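Long-range contacts in aldehyde reductase YahK (Escherichia coli, PDB 1UUF), which catalyses the NADPH-dependent reduction of a wide range of aldehydes to the corresponding alcohols, as a zinc-containing alcohol dehydrogenase with two zinc ions per subunit: residues A[170-175]-A[334-339]; A[185-190]-A[258-263]; A[276-281]-A[305-310]. All blocks are in the same frame, centred on the assembly; numbering follows the deposited sequence.

Contact 1. Residues A[170-175]-A[334-339]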
ATOM      1  N   LEU A 170      -4.379  16.451  32.782  1.00 13.84           N
ATOM      2  CA  LEU A 170      -3.778  15.119  32.781  1.00 13.62           C
ATOM      3  C   LEU A 170      -4.670  13.982  32.299  1.00 13.42           C
ATOM      4  O   LEU A 170      -4.254  13.179  31.465  1.00 11.99           O
ATOM      5  CB  LEU A 170      -3.254  14.764  34.173  1.00 15.34           C
ATOM      6  CG  LEU A 170      -1.754  14.937  34.397  1.00 19.56           C
ATOM      7  CD1 LEU A 170      -1.388  14.300  35.730  1.00 20.05           C
ATOM      8  CD2 LEU A 170      -0.965  14.278  33.269  1.00 19.04           C
ATOM      9  N   ALA A 171      -5.886  13.901  32.832  1.00 11.83           N
ATOM     10  CA  ALA A 171      -6.805  12.834  32.452  1.00 12.54           C
ATOM     11  C   ALA A 171      -7.112  12.830  30.960  1.00 12.26           C
ATOM     12  O   ALA A 171      -7.172  11.767  30.333  1.00 10.78           O
ATOM     13  CB  ALA A 171      -8.099  12.953  33.237  1.00 13.00           C
ATOM     14  N   ALA A 172      -7.310  14.018  30.398  1.00  9.74           N
ATOM     15  CA  ALA A 172      -7.629  14.147  28.978  1.00 11.17           C
ATOM     16  C   ALA A 172      -6.423  13.869  28.087  1.00 12.14           C
ATOM     17  O   ALA A 172      -6.572  13.633  26.887  1.00 11.94           O
ATOM     18  CB  ALA A 172      -8.188  15.538  28.695  1.00 11.85           C
ATOM     19  N   VAL A 173      -5.230  13.904  28.675  1.00 10.65           N
ATOM     20  CA  VAL A 173      -4.003  13.628  27.932  1.00 10.90           C
ATOM     21  C   VAL A 173      -3.775  12.116  27.805  1.00 11.90           C
ATOM     22  O   VAL A 173      -3.178  11.640  26.838  1.00 10.87           O
ATOM     23  CB  VAL A 173      -2.781  14.258  28.650  1.00 12.04           C
ATOM     24  CG1 VAL A 173      -1.484  13.768  28.023  1.00 11.71           C
ATOM     25  CG2 VAL A 173      -2.868  15.775  28.573  1.00  9.89           C
ATOM     26  N   ALA A 174      -4.276  11.366  28.782  1.00 11.05           N
ATOM     27  CA  ALA A 174      -4.097   9.921  28.817  1.00 10.20           C
ATOM     28  C   ALA A 174      -4.290   9.180  27.487  1.00  9.54           C
ATOM     29  O   ALA A 174      -3.398   8.459  27.049  1.00  9.17           O
ATOM     30  CB  ALA A 174      -4.996   9.316  29.898  1.00  9.84           C
ATOM     31  N   PRO A 175      -5.446   9.358  26.820  1.00 11.43           N
ATOM     32  CA  PRO A 175      -5.683   8.667  25.545  1.00 10.31           C
ATOM     33  C   PRO A 175      -4.670   8.969  24.437  1.00 11.62           C
ATOM     34  O   PRO A 175      -4.562   8.225  23.463  1.00 11.43           O
ATOM     35  CB  PRO A 175      -7.100   9.109  25.170  1.00 12.37           C
ATOM     36  CG  PRO A 175      -7.738   9.386  26.506  1.00 10.67           C
ATOM     37  CD  PRO A 175      -6.633  10.136  27.215  1.00 10.37           C
ATOM     38  N   ALA A 334      -7.845  14.650  24.455  1.00 11.70           N
ATOM     39  CA  ALA A 334      -8.935  13.775  24.048  1.00 12.65           C
ATOM     40  C   ALA A 334     -10.211  14.201  24.764  1.00 14.08           C
ATOM     41  O   ALA A 334     -10.147  14.835  25.817  1.00 15.15           O
ATOM     42  CB  ALA A 334      -8.606  12.328  24.412  1.00 12.98           C
ATOM     43  N   ASP A 335     -11.361  13.878  24.180  1.00 14.13           N
ATOM     44  CA  ASP A 335     -12.646  14.180  24.809  1.00 15.67           C
ATOM     45  C   ASP A 335     -12.911  12.912  25.606  1.00 14.62           C
ATOM     46  O   ASP A 335     -13.033  11.831  25.033  1.00 14.75           O
ATOM     47  CB  ASP A 335     -13.737  14.396  23.762  1.00 17.85           C
ATOM     48  CG  ASP A 335     -13.432  15.560  22.842  1.00 19.80           C
ATOM     49  OD1 ASP A 335     -12.835  16.549  23.314  1.00 23.54           O
ATOM     50  OD2 ASP A 335     -13.798  15.493  21.652  1.00 21.91           O
ATOM     51  N   ILE A 336     -13.014  13.044  26.921  1.00 14.08           N
ATOM     52  CA  ILE A 336     -13.164  11.867  27.763  1.00 13.82           C
ATOM     53  C   ILE A 336     -14.341  11.824  28.716  1.00 15.05           C
ATOM     54  O   ILE A 336     -15.025  12.821  28.946  1.00 14.58           O
ATOM     55  CB  ILE A 336     -11.901  11.680  28.624  1.00 14.13           C
ATOM     56  CG1 ILE A 336     -11.826  12.798  29.674  1.00 15.50           C
ATOM     57  CG2 ILE A 336     -10.654  11.740  27.752  1.00 13.57           C
ATOM     58  CD1 ILE A 336     -10.699  12.640  30.680  1.00 15.51           C
ATOM     59  N   GLU A 337     -14.558  10.634  29.268  1.00 13.97           N
ATOM     60  CA  GLU A 337     -15.584  10.408  30.269  1.00 15.09           C
ATOM     61  C   GLU A 337     -14.852   9.657  31.366  1.00 15.14           C
ATOM     62  O   GLU A 337     -14.421   8.519  31.171  1.00 14.26           O
ATOM     63  CB  GLU A 337     -16.733   9.549  29.751  1.00 16.62           C
ATOM     64  CG  GLU A 337     -17.839   9.413  30.793  1.00 18.93           C
ATOM     65  CD  GLU A 337     -19.054   8.681  30.283  1.00 19.71           C
ATOM     66  OE1 GLU A 337     -19.386   8.844  29.089  1.00 20.45           O
ATOM     67  OE2 GLU A 337     -19.688   7.958  31.084  1.00 21.25           O
ATOM     68  N   MET A 338     -14.697  10.306  32.513  1.00 14.80           N
ATOM     69  CA  MET A 338     -13.991   9.708  33.635  1.00 16.30           C
ATOM     70  C   MET A 338     -14.842   8.653  34.333  1.00 15.43           C
ATOM     71  O   MET A 338     -16.038   8.850  34.546  1.00 14.94           O
ATOM     72  CB  MET A 338     -13.595  10.800  34.628  1.00 19.61           C
ATOM     73  CG  MET A 338     -12.547  10.375  35.634  1.00 26.80           C
ATOM     74  SD  MET A 338     -11.978  11.772  36.614  1.00 35.71           S
ATOM     75  CE  MET A 338     -10.854  12.553  35.464  1.00 34.38           C
ATOM     76  N   ILE A 339     -14.224   7.526  34.677  1.00 13.04           N
ATOM     77  CA  ILE A 339     -14.942   6.451  35.355  1.00 13.89           C
ATOM     78  C   ILE A 339     -14.126   5.916  36.523  1.00 14.54           C
ATOM     79  O   ILE A 339     -12.934   6.201  36.641  1.00 13.04           O
ATOM     80  CB  ILE A 339     -15.244   5.264  34.397  1.00 14.03           C
ATOM     81  CG1 ILE A 339     -13.939   4.665  33.869  1.00 13.94           C
ATOM     82  CG2 ILE A 339     -16.117   5.731  33.241  1.00 14.46           C
ATOM     83  CD1 ILE A 339     -14.141   3.444  32.981  1.00 14.73           C
TER

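Contact 2. Residues A[185-190]-A[258-263]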
ATOM      1  N   SER A 185       0.973   9.181  14.195  1.00  7.84           N
ATOM      2  CA  SER A 185       2.069   8.586  13.431  1.00  9.15           C
ATOM      3  C   SER A 185       1.820   8.464  11.925  1.00  9.60           C
ATOM      4  O   SER A 185       2.641   8.915  11.115  1.00  9.99           O
ATOM      5  CB  SER A 185       2.429   7.214  14.003  1.00  8.15           C
ATOM      6  OG  SER A 185       3.613   6.729  13.389  1.00 10.66           O
ATOM      7  N   PRO A 186       0.698   7.844  11.521  1.00  9.32           N
ATOM      8  CA  PRO A 186       0.447   7.724  10.082  1.00 10.05           C
ATOM      9  C   PRO A 186       0.153   9.070   9.423  1.00 10.43           C
ATOM     10  O   PRO A 186       0.484   9.277   8.263  1.00  9.35           O
ATOM     11  CB  PRO A 186      -0.733   6.754  10.010  1.00  9.59           C
ATOM     12  CG  PRO A 186      -1.457   6.992  11.307  1.00  9.64           C
ATOM     13  CD  PRO A 186      -0.318   7.113  12.299  1.00  9.88           C
ATOM     14  N   LEU A 187      -0.466   9.989  10.160  1.00  8.88           N
ATOM     15  CA  LEU A 187      -0.751  11.304   9.598  1.00  9.64           C
ATOM     16  C   LEU A 187       0.571  11.975   9.255  1.00 10.60           C
ATOM     17  O   LEU A 187       0.697  12.619   8.211  1.00 10.49           O
ATOM     18  CB  LEU A 187      -1.541  12.161  10.591  1.00  8.79           C
ATOM     19  CG  LEU A 187      -3.009  11.769  10.756  1.00  8.56           C
ATOM     20  CD1 LEU A 187      -3.614  12.549  11.920  1.00  8.82           C
ATOM     21  CD2 LEU A 187      -3.765  12.047   9.453  1.00 10.52           C
ATOM     22  N   ARG A 188       1.562  11.817  10.127  1.00 11.40           N
ATOM     23  CA  ARG A 188       2.876  12.395   9.879  1.00 11.43           C
ATOM     24  C   ARG A 188       3.612  11.617   8.790  1.00 12.44           C
ATOM     25  O   ARG A 188       4.217  12.208   7.897  1.00 12.53           O
ATOM     26  CB  ARG A 188       3.731  12.393  11.151  1.00 11.11           C
ATOM     27  CG  ARG A 188       3.333  13.428  12.198  1.00 12.38           C
ATOM     28  CD  ARG A 188       3.358  14.845  11.633  1.00 15.82           C
ATOM     29  NE  ARG A 188       3.269  15.857  12.685  1.00 16.15           N
ATOM     30  CZ  ARG A 188       3.024  17.147  12.470  1.00 17.28           C
ATOM     31  NH1 ARG A 188       2.835  17.594  11.236  1.00 19.02           N
ATOM     32  NH2 ARG A 188       2.978  17.994  13.491  1.00 16.19           N
ATOM     33  N   HIS A 189       3.555  10.291   8.854  1.00 11.72           N
ATOM     34  CA  HIS A 189       4.253   9.474   7.862  1.00 11.28           C
ATOM     35  C   HIS A 189       3.786   9.751   6.440  1.00 11.09           C
ATOM     36  O   HIS A 189       4.602   9.806   5.515  1.00 11.28           O
ATOM     37  CB  HIS A 189       4.091   7.985   8.168  1.00 10.98           C
ATOM     38  CG  HIS A 189       5.054   7.117   7.421  1.00 11.28           C
ATOM     39  ND1 HIS A 189       4.652   6.180   6.493  1.00 14.06           N
ATOM     40  CD2 HIS A 189       6.406   7.050   7.462  1.00  9.34           C
ATOM     41  CE1 HIS A 189       5.715   5.573   5.996  1.00 12.92           C
ATOM     42  NE2 HIS A 189       6.792   6.081   6.567  1.00 15.55           N
ATOM     43  N   TRP A 190       2.482   9.926   6.256  1.00 10.19           N
ATOM     44  CA  TRP A 190       1.958  10.203   4.926  1.00 11.00           C
ATOM     45  C   TRP A 190       1.781  11.701   4.688  1.00 12.67           C
ATOM     46  O   TRP A 190       1.011  12.141   3.834  1.00 13.12           O
ATOM     47  CB  TRP A 190       0.672   9.406   4.687  1.00 10.76           C
ATOM     48  CG  TRP A 190       0.987   7.989   4.247  1.00 11.45           C
ATOM     49  CD1 TRP A 190       1.301   7.574   2.979  1.00 12.45           C
ATOM     50  CD2 TRP A 190       1.105   6.830   5.086  1.00 10.03           C
ATOM     51  NE1 TRP A 190       1.606   6.228   2.981  1.00 12.33           N
ATOM     52  CE2 TRP A 190       1.492   5.749   4.260  1.00 10.73           C
ATOM     53  CE3 TRP A 190       0.920   6.599   6.457  1.00 10.24           C
ATOM     54  CZ2 TRP A 190       1.696   4.456   4.761  1.00 10.94           C
ATOM     55  CZ3 TRP A 190       1.124   5.315   6.954  1.00 10.04           C
ATOM     56  CH2 TRP A 190       1.508   4.260   6.106  1.00 12.08           C
ATOM     57  N   PHE A 258      -8.574  12.360  -2.605  1.00 10.99           N
ATOM     58  CA  PHE A 258      -7.798  12.296  -1.370  1.00 12.06           C
ATOM     59  C   PHE A 258      -6.326  11.962  -1.521  1.00 11.47           C
ATOM     60  O   PHE A 258      -5.950  11.068  -2.270  1.00 12.38           O
ATOM     61  CB  PHE A 258      -8.411  11.288  -0.398  1.00 11.73           C
ATOM     62  CG  PHE A 258      -9.674  11.760   0.249  1.00 10.93           C
ATOM     63  CD1 PHE A 258     -10.905  11.527  -0.351  1.00 12.15           C
ATOM     64  CD2 PHE A 258      -9.633  12.451   1.454  1.00 10.89           C
ATOM     65  CE1 PHE A 258     -12.082  11.973   0.242  1.00 12.80           C
ATOM     66  CE2 PHE A 258     -10.799  12.904   2.056  1.00 11.25           C
ATOM     67  CZ  PHE A 258     -12.030  12.663   1.448  1.00 11.10           C
ATOM     68  N   ASP A 259      -5.498  12.687  -0.780  1.00 11.70           N
ATOM     69  CA  ASP A 259      -4.067  12.447  -0.789  1.00 12.00           C
ATOM     70  C   ASP A 259      -3.812  11.273   0.136  1.00 11.97           C
ATOM     71  O   ASP A 259      -2.975  10.412  -0.136  1.00 13.57           O
ATOM     72  CB  ASP A 259      -3.321  13.668  -0.254  1.00 12.57           C
ATOM     73  CG  ASP A 259      -3.371  14.845  -1.203  1.00 16.63           C
ATOM     74  OD1 ASP A 259      -2.650  14.817  -2.224  1.00 17.07           O
ATOM     75  OD2 ASP A 259      -4.137  15.793  -0.932  1.00 17.65           O
ATOM     76  N   PHE A 260      -4.566  11.243   1.229  1.00 10.20           N
ATOM     77  CA  PHE A 260      -4.403  10.208   2.233  1.00  9.73           C
ATOM     78  C   PHE A 260      -5.709   9.960   2.984  1.00  9.43           C
ATOM     79  O   PHE A 260      -6.465  10.888   3.254  1.00  9.53           O
ATOM     80  CB  PHE A 260      -3.313  10.656   3.212  1.00 10.17           C
ATOM     81  CG  PHE A 260      -3.105   9.725   4.370  1.00  9.70           C
ATOM     82  CD1 PHE A 260      -2.674   8.420   4.163  1.00 12.22           C
ATOM     83  CD2 PHE A 260      -3.324  10.163   5.674  1.00 11.65           C
ATOM     84  CE1 PHE A 260      -2.464   7.560   5.241  1.00 12.30           C
ATOM     85  CE2 PHE A 260      -3.118   9.313   6.756  1.00 10.08           C
ATOM     86  CZ  PHE A 260      -2.687   8.007   6.538  1.00 11.48           C
ATOM     87  N   ILE A 261      -5.978   8.700   3.298  1.00  8.65           N
ATOM     88  CA  ILE A 261      -7.170   8.354   4.051  1.00  9.09           C
ATOM     89  C   ILE A 261      -6.763   7.480   5.224  1.00  9.49           C
ATOM     90  O   ILE A 261      -6.139   6.438   5.045  1.00  9.85           O
ATOM     91  CB  ILE A 261      -8.203   7.587   3.199  1.00 10.67           C
ATOM     92  CG1 ILE A 261      -8.790   8.519   2.135  1.00  8.53           C
ATOM     93  CG2 ILE A 261      -9.334   7.074   4.092  1.00 10.64           C
ATOM     94  CD1 ILE A 261      -9.797   7.853   1.224  1.00  9.60           C
ATOM     95  N   LEU A 262      -7.116   7.921   6.425  1.00  8.38           N
ATOM     96  CA  LEU A 262      -6.807   7.176   7.640  1.00  9.65           C
ATOM     97  C   LEU A 262      -8.081   6.446   8.060  1.00 10.28           C
ATOM     98  O   LEU A 262      -9.054   7.075   8.469  1.00 10.25           O
ATOM     99  CB  LEU A 262      -6.368   8.144   8.744  1.00  9.16           C
ATOM    100  CG  LEU A 262      -5.999   7.506  10.084  1.00 11.30           C
ATOM    101  CD1 LEU A 262      -4.778   6.611   9.910  1.00 12.45           C
ATOM    102  CD2 LEU A 262      -5.727   8.601  11.099  1.00 11.91           C
ATOM    103  N   ASN A 263      -8.084   5.121   7.940  1.00  9.26           N
ATOM    104  CA  ASN A 263      -9.266   4.341   8.301  1.00  8.93           C
ATOM    105  C   ASN A 263      -9.089   3.755   9.700  1.00 11.07           C
ATOM    106  O   ASN A 263      -8.234   2.898   9.913  1.00 10.50           O
ATOM    107  CB  ASN A 263      -9.485   3.239   7.258  1.00  9.35           C
ATOM    108  CG  ASN A 263     -10.861   2.606   7.355  1.00 10.80           C
ATOM    109  OD1 ASN A 263     -11.473   2.253   6.340  1.00 16.20           O
ATOM    110  ND2 ASN A 263     -11.352   2.452   8.572  1.00 11.51           N
TER

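Contact 3. Residues A[276-281]-A[305-310]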
ATOM      1  N   THR A 276     -11.323   4.160  -4.332  1.00 14.53           N
ATOM      2  CA  THR A 276     -11.627   4.995  -5.488  1.00 14.83           C
ATOM      3  C   THR A 276     -11.632   6.483  -5.155  1.00 13.47           C
ATOM      4  O   THR A 276     -11.653   7.317  -6.058  1.00 13.07           O
ATOM      5  CB  THR A 276     -12.986   4.625  -6.115  1.00 17.51           C
ATOM      6  OG1 THR A 276     -14.038   4.912  -5.188  1.00 19.48           O
ATOM      7  CG2 THR A 276     -13.018   3.153  -6.471  1.00 18.93           C
ATOM      8  N   LEU A 277     -11.603   6.816  -3.865  1.00 11.97           N
ATOM      9  CA  LEU A 277     -11.592   8.217  -3.438  1.00 11.74           C
ATOM     10  C   LEU A 277     -10.164   8.767  -3.372  1.00 11.50           C
ATOM     11  O   LEU A 277      -9.957   9.964  -3.170  1.00 11.72           O
ATOM     12  CB  LEU A 277     -12.237   8.365  -2.056  1.00 12.30           C
ATOM     13  CG  LEU A 277     -13.632   7.777  -1.844  1.00 14.27           C
ATOM     14  CD1 LEU A 277     -14.123   8.169  -0.457  1.00 15.85           C
ATOM     15  CD2 LEU A 277     -14.587   8.284  -2.915  1.00 15.62           C
ATOM     16  N   LEU A 278      -9.181   7.887  -3.536  1.00 11.19           N
ATOM     17  CA  LEU A 278      -7.774   8.284  -3.487  1.00 10.20           C
ATOM     18  C   LEU A 278      -7.243   8.831  -4.806  1.00 10.94           C
ATOM     19  O   LEU A 278      -7.582   8.329  -5.872  1.00 12.05           O
ATOM     20  CB  LEU A 278      -6.905   7.090  -3.098  1.00 10.76           C
ATOM     21  CG  LEU A 278      -7.081   6.472  -1.715  1.00  9.40           C
ATOM     22  CD1 LEU A 278      -6.275   5.176  -1.647  1.00 10.90           C
ATOM     23  CD2 LEU A 278      -6.620   7.457  -0.650  1.00 11.48           C
ATOM     24  N   LYS A 279      -6.396   9.853  -4.722  1.00 11.67           N
ATOM     25  CA  LYS A 279      -5.779  10.429  -5.914  1.00 12.02           C
ATOM     26  C   LYS A 279      -4.714   9.441  -6.365  1.00 12.76           C
ATOM     27  O   LYS A 279      -4.428   8.465  -5.671  1.00 11.16           O
ATOM     28  CB  LYS A 279      -5.083  11.748  -5.580  1.00 15.16           C
ATOM     29  CG  LYS A 279      -6.008  12.870  -5.154  1.00 16.11           C
ATOM     30  CD  LYS A 279      -5.219  14.014  -4.535  1.00 19.47           C
ATOM     31  CE  LYS A 279      -4.184  14.580  -5.500  1.00 21.71           C
ATOM     32  NZ  LYS A 279      -3.443  15.715  -4.880  1.00 21.99           N
ATOM     33  N   ARG A 280      -4.131   9.696  -7.530  1.00 12.61           N
ATOM     34  CA  ARG A 280      -3.065   8.852  -8.043  1.00 11.54           C
ATOM     35  C   ARG A 280      -1.946   8.914  -7.007  1.00 12.06           C
ATOM     36  O   ARG A 280      -1.650   9.986  -6.470  1.00 11.57           O
ATOM     37  CB  ARG A 280      -2.581   9.389  -9.396  1.00 12.38           C
ATOM     38  CG  ARG A 280      -1.385   8.649  -9.990  1.00 12.23           C
ATOM     39  CD  ARG A 280      -0.076   9.333  -9.631  1.00 13.31           C
ATOM     40  NE  ARG A 280       0.008  10.674 -10.205  1.00 14.34           N
ATOM     41  CZ  ARG A 280       1.024  11.509 -10.014  1.00 16.55           C
ATOM     42  NH1 ARG A 280       2.054  11.145  -9.260  1.00 17.44           N
ATOM     43  NH2 ARG A 280       1.005  12.712 -10.570  1.00 15.80           N
ATOM     44  N   ASP A 281      -1.341   7.760  -6.729  1.00 11.52           N
ATOM     45  CA  ASP A 281      -0.267   7.631  -5.749  1.00 12.55           C
ATOM     46  C   ASP A 281      -0.747   7.861  -4.317  1.00 12.65           C
ATOM     47  O   ASP A 281       0.063   8.032  -3.405  1.00 12.44           O
ATOM     48  CB  ASP A 281       0.889   8.588  -6.063  1.00 13.78           C
ATOM     49  CG  ASP A 281       1.883   7.998  -7.056  1.00 15.75           C
ATOM     50  OD1 ASP A 281       2.111   6.769  -7.004  1.00 17.38           O
ATOM     51  OD2 ASP A 281       2.447   8.760  -7.870  1.00 16.07           O
ATOM     52  N   LYS A 305      -4.480   3.604 -10.643  1.00 10.99           N
ATOM     53  CA  LYS A 305      -3.948   4.889 -10.197  1.00 10.75           C
ATOM     54  C   LYS A 305      -2.743   4.769  -9.277  1.00 10.07           C
ATOM     55  O   LYS A 305      -2.391   5.727  -8.590  1.00 10.76           O
ATOM     56  CB  LYS A 305      -5.041   5.688  -9.479  1.00 11.62           C
ATOM     57  CG  LYS A 305      -6.179   6.146 -10.382  1.00 13.25           C
ATOM     58  CD  LYS A 305      -5.709   7.205 -11.364  1.00 13.87           C
ATOM     59  CE  LYS A 305      -6.877   7.757 -12.169  1.00 17.55           C
ATOM     60  NZ  LYS A 305      -6.417   8.747 -13.178  1.00 18.83           N
ATOM     61  N   ARG A 306      -2.111   3.601  -9.278  1.00  9.38           N
ATOM     62  CA  ARG A 306      -0.952   3.344  -8.428  1.00  8.93           C
ATOM     63  C   ARG A 306      -1.246   3.754  -6.989  1.00  8.55           C
ATOM     64  O   ARG A 306      -0.500   4.517  -6.367  1.00  9.59           O
ATOM     65  CB  ARG A 306       0.284   4.090  -8.944  1.00  8.89           C
ATOM     66  CG  ARG A 306       1.579   3.540  -8.352  1.00  9.27           C
ATOM     67  CD  ARG A 306       2.787   3.913  -9.202  1.00  8.53           C
ATOM     68  NE  ARG A 306       3.011   5.356  -9.223  1.00 10.06           N
ATOM     69  CZ  ARG A 306       3.890   5.964 -10.010  1.00 12.71           C
ATOM     70  NH1 ARG A 306       4.633   5.257 -10.854  1.00 12.63           N
ATOM     71  NH2 ARG A 306       4.028   7.284  -9.953  1.00 13.22           N
ATOM     72  N   ARG A 307      -2.354   3.241  -6.472  1.00  8.15           N
ATOM     73  CA  ARG A 307      -2.770   3.525  -5.105  1.00  8.38           C
ATOM     74  C   ARG A 307      -2.278   2.399  -4.221  1.00  8.67           C
ATOM     75  O   ARG A 307      -1.854   1.354  -4.713  1.00  9.88           O
ATOM     76  CB  ARG A 307      -4.287   3.585  -5.019  1.00  8.11           C
ATOM     77  CG  ARG A 307      -4.921   4.746  -5.747  1.00  8.93           C
ATOM     78  CD  ARG A 307      -6.340   4.372  -6.112  1.00 11.05           C
ATOM     79  NE  ARG A 307      -7.139   5.505  -6.560  1.00 10.15           N
ATOM     80  CZ  ARG A 307      -8.184   5.392  -7.371  1.00 12.08           C
ATOM     81  NH1 ARG A 307      -8.541   4.198  -7.826  1.00 13.68           N
ATOM     82  NH2 ARG A 307      -8.881   6.466  -7.712  1.00 12.32           N
ATOM     83  N   ALA A 308      -2.339   2.609  -2.912  1.00  8.59           N
ATOM     84  CA  ALA A 308      -1.894   1.589  -1.983  1.00  8.36           C
ATOM     85  C   ALA A 308      -2.745   1.545  -0.725  1.00  9.81           C
ATOM     86  O   ALA A 308      -3.378   2.536  -0.344  1.00  8.28           O
ATOM     87  CB  ALA A 308      -0.437   1.843  -1.601  1.00 10.70           C
ATOM     88  N   ILE A 309      -2.766   0.373  -0.101  1.00  8.48           N
ATOM     89  CA  ILE A 309      -3.457   0.182   1.163  1.00 10.37           C
ATOM     90  C   ILE A 309      -2.327  -0.224   2.098  1.00  9.84           C
ATOM     91  O   ILE A 309      -1.552  -1.124   1.787  1.00 10.62           O
ATOM     92  CB  ILE A 309      -4.501  -0.950   1.093  1.00 11.89           C
ATOM     93  CG1 ILE A 309      -5.546  -0.627   0.024  1.00 15.14           C
ATOM     94  CG2 ILE A 309      -5.162  -1.129   2.457  1.00 12.33           C
ATOM     95  CD1 ILE A 309      -6.240   0.703   0.214  1.00 20.22           C
ATOM     96  N   ALA A 310      -2.219   0.454   3.231  1.00  9.01           N
ATOM     97  CA  ALA A 310      -1.159   0.157   4.177  1.00  8.10           C
ATOM     98  C   ALA A 310      -1.719   0.014   5.579  1.00  8.15           C
ATOM     99  O   ALA A 310      -2.913   0.192   5.811  1.00  8.55           O
ATOM    100  CB  ALA A 310      -0.112   1.269   4.147  1.00  9.65           C
TER

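Contact 1. Residues A[170-175]-A[334-339]
Ala334 meets the 170-175 segment in two ways, through its backbone and through its methyl group. Its amide N donates to Ala172 O over 2.9 Å, with an N-H...O angle of 162°. This is the one hydrogen bond across the contact, and it joins helix 170-173 to the loop before strand 336-339. The methyl, Ala334 CB, lies against the proline ring, 3.6 Å from Pro175 CB and nearly as close to Pro175 CG. Next along, Asp335, whose CB points away from the helix, forms a salt bridge with Lys212. Ile336 then faces the helix again, and its two branches divide the work. Its CG1 occupies the position between backbone N and carbonyl carbon (chi1 69°), and the extended chain beyond carries CD1 against Ala171, 3.6 Å from its backbone C and 3.7 Å from its CB. The other branch, CG2, reaches Pro175 CG at 3.9 Å, the two side chains crossing at about a right angle. Two residues on, Met338 comes in by its tip alone: the chain bends at chi3 (-78°), which brings CE to 3.6 Å from Ala171 CB. The side-chain contacts are apolar; at the helix, Ala171 receives the ends of Ile336 and Met338. The side chain of Pro175 lies about 9 Å from a bound zinc ion, near Cys60 and Cys178, which bind the catalytic zinc. Tyr56 of strand 49-58 touches both Ala171 and Met338, while Val361 of strand 359-363, the parallel neighbour of strand 336-339, packs on Pro175 and Ile336. The short helix therefore lies against the mixed sheet.

Contact 2. Residues A[185-190]-A[258-263]
The Phe260 ring has Trp190 CB over one face, its own chain at Leu262 N on the opposite face, and Leu187 CD2 at its edge, 3.9 Å from Phe260 CE2. The Trp190 CB contact qualifies as CH-pi: the carbon stands 3.7 Å from the ring centroid, 18° off the normal. Beyond CB, the indole runs nearly parallel to the phenyl ring, with planes 8° apart and 4.9 Å between the Phe260 centroid and that of the five-membered ring; the rings are slid apart and barely overlap. Phe260 CG is anti to the backbone N, directing the ring from the strand to the helix. Two residues on, Leu262 forks between two helix residues: CD1 touches Pro186 CG at 3.6 Å, and CD2 approaches Leu187 CG at 4.2 Å. No hydrogen bond crosses this buried interface, whose side-chain contacts are apolar. Arg306 of the second subunit packs on Trp190, while Val198 and Thr285 from the flanking strands also touch Phe260. Helix 185-189 packs antiparallel (168°, axes 9.5 Å apart) on strand 260-263 of the six-stranded parallel sheet, as in the Rossmann-type fold; Leu262 lies near the GxGxxG pattern of Gly202, Gly204 and Gly207, consistent with dinucleotide binding.

Contact 3. Residues A[276-281]-A[305-310]
The carbonyl of Leu278 in strand 278-279 and Asp281 in the turn before strand 282-286 of the Rossmann-type domain are gripped by two consecutive arginines leading into strand 308-311, the edge strand within this chain. Among the hydrogen bonds, Asp281 N donates to Lys305 O (2.9 Å, 162°). Arg307, extended from CG to NE, sends both NE and NH2 to Leu278 O. The NH2 bond lies in the carbonyl plane, whereas NE stands above it. Thr276 CA lies over one face of this guanidinium and Lys305 CG over the other; its NH1 bonds to Asn301 O. Besides the hydrogen bonds, Arg280 CA makes a CA-H...O contact with Lys305 O, 3.2 Å away. Arg280 and Lys305 form salt bridges with the second subunit, to Glu118 and Asp121 and to Asp128 respectively, and strand 308-311 continues the sheet by antiparallel pairing with that subunit. The ionic part within the chain is a network of Arg280, Asp281 and Arg306. Arg306 meets the carboxylate side-on, its plane 16° from that of the guanidinium: NE reaches Asp281 OD1 at 2.8 Å and NH2 reaches OD2 at 3.0 Å. Asp281 OD2 is shared, taking Arg306 NH2 on its syn lone pair and Arg280 NH1, 2.8 Å away, on its anti side.

From the N terminus, helix 170-173 opens contact 1, and the loop that contact 1 closes at 334-339 contains the other two. Helix 176-189 follows at once and opens contact 2, closed at strand 258-263; contact 3 then spans 276-281 to 305-310, in series with contact 2. Contact 1 attaches the short helix to the mixed sheet; it touches neither of the others, its centre lying 24 Å from that of contact 2 and 35 Å from that of contact 3. Contacts 2 and 3, centres 12 Å apart, share the parallel sheet: Phe258 O lies 2.8 Å from Lys279 N, a probable hydrogen bond, and Trp190 packs on Ala310. Both also touch the second subunit.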